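Local coordinates for putative uncharacterized protein (Mycobacterium tuberculosis, PDB 2ZQ5) that probably transfers sulfo groups to an acceptor substrate, as a member of the sulfotransferase family with a P-loop-type fold, at residues V10-V13 with D14-H17. Residues are numbered along the deposited sequence; the frame is centred on the assembly and turned at random.
Sequences VATV and DELH
T12 and E15 form a capping box at the start of helix 13-24, with T12 as the N-cap. Each side chain satisfies the other's backbone amide. E15 N donates to T12 OG1 at 3.0 Å, although the exact place of this hydroxyl is less certain. T12 N donates to E15 OE1 at 3.0 Å, meeting the anti side of the carboxylate 35° out of its plane. Chi1 of -66° sets CG of E15 beside its own backbone N, and the chain then runs extended beyond CG, which brings OE1 back to T12 N. T12 O takes up L16 N at 3.0 Å, the first turn's backbone bond, while the methyl groups A11 CB and L16 CD2 touch at 3.9 Å. The L16 side chain also packs on L65 and L69 of helix 55-81, joining the capped turn to that long helix. One residue further on, V13 O carries two bonds, from H17 N and from H17 ND1, arriving from opposite faces of the carbonyl plane. NE2 of the imidazole is hydrogen-bonded to Y36 OH, so both ring nitrogens have partners. V13 CG1 lies alongside the ring, 3.6 Å from H17 CE1, and the 2.8 Å bond from H17 ND1 to V13 O runs nearly straight (169°) in the imidazole plane.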
loop_
_atom_site.group_PDB
_atom_site.type_symbol
_atom_site.label_atom_id
_atom_site.label_comp_id
_atom_site.label_asym_id
_atom_site.label_seq_id
_atom_site.Cartn_x
_atom_site.Cartn_y
_atom_site.Cartn_z
ATOM N N VAL A 10 -0.383 -23.170 3.768
ATOM C CA VAL A 10 -0.681 -22.187 2.737
ATOM C C VAL A 10 -0.366 -22.795 1.372
ATOM O O VAL A 10 -1.276 -23.096 0.602
ATOM C CB VAL A 10 0.142 -20.894 2.936
ATOM C CG1 VAL A 10 -0.205 -19.881 1.856
ATOM C CG2 VAL A 10 -0.145 -20.307 4.314
ATOM N N ALA A 11 0.923 -22.985 1.093
ATOM C CA ALA A 11 1.383 -23.566 -0.167
ATOM C C ALA A 11 2.900 -23.454 -0.263
ATOM O O ALA A 11 3.529 -22.780 0.550
ATOM C CB ALA A 11 0.738 -22.845 -1.350
ATOM N N THR A 12 3.485 -24.125 -1.250
ATOM C CA THR A 12 4.928 -24.063 -1.457
ATOM C C THR A 12 5.192 -23.005 -2.523
ATOM O O THR A 12 4.267 -22.566 -3.207
ATOM C CB THR A 12 5.493 -25.404 -1.961
ATOM O OG1 THR A 12 4.986 -25.672 -3.275
ATOM C CG2 THR A 12 5.092 -26.535 -1.031
ATOM N N VAL A 13 6.446 -22.593 -2.660
ATOM C CA VAL A 13 6.803 -21.593 -3.657
ATOM C C VAL A 13 6.481 -22.100 -5.063
ATOM O O VAL A 13 5.927 -21.362 -5.879
ATOM C CB VAL A 13 8.300 -21.231 -3.573
ATOM C CG1 VAL A 13 8.664 -20.245 -4.676
ATOM C CG2 VAL A 13 8.607 -20.627 -2.208
ATOM N N ASP A 14 6.817 -23.358 -5.340
ATOM C CA ASP A 14 6.538 -23.934 -6.654
ATOM C C ASP A 14 5.038 -23.987 -6.916
ATOM O O ASP A 14 4.580 -23.659 -8.012
ATOM C CB ASP A 14 7.113 -25.350 -6.774
ATOM C CG ASP A 14 8.628 -25.366 -6.833
ATOM O OD1 ASP A 14 9.215 -24.410 -7.379
ATOM O OD2 ASP A 14 9.233 -26.346 -6.346
ATOM N N GLU A 15 4.272 -24.402 -5.911
ATOM C CA GLU A 15 2.823 -24.490 -6.056
ATOM C C GLU A 15 2.203 -23.135 -6.373
ATOM O O GLU A 15 1.301 -23.043 -7.201
ATOM C CB GLU A 15 2.188 -25.064 -4.784
ATOM C CG GLU A 15 2.566 -26.511 -4.508
ATOM C CD GLU A 15 1.896 -27.059 -3.265
ATOM O OE1 GLU A 15 1.637 -26.269 -2.332
ATOM O OE2 GLU A 15 1.639 -28.280 -3.210
ATOM N N LEU A 16 2.683 -22.084 -5.717
ATOM C CA LEU A 16 2.152 -20.748 -5.961
ATOM C C LEU A 16 2.434 -20.284 -7.388
ATOM O O LEU A 16 1.567 -19.698 -8.030
ATOM C CB LEU A 16 2.730 -19.754 -4.952
ATOM C CG LEU A 16 2.177 -19.903 -3.530
ATOM C CD1 LEU A 16 2.943 -18.992 -2.581
ATOM C CD2 LEU A 16 0.694 -19.567 -3.515
ATOM N N HIS A 17 3.641 -20.545 -7.884
ATOM C CA HIS A 17 3.980 -20.159 -9.250
ATOM C C HIS A 17 3.096 -20.943 -10.219
ATOM O O HIS A 17 2.560 -20.386 -11.175
ATOM C CB HIS A 17 5.458 -20.441 -9.554
ATOM C CG HIS A 17 6.400 -19.409 -9.010
ATOM N ND1 HIS A 17 6.750 -19.343 -7.678
ATOM C CD2 HIS A 17 7.057 -18.394 -9.621
ATOM C CE1 HIS A 17 7.582 -18.333 -7.491
ATOM N NE2 HIS A 17 7.785 -17.740 -8.655
#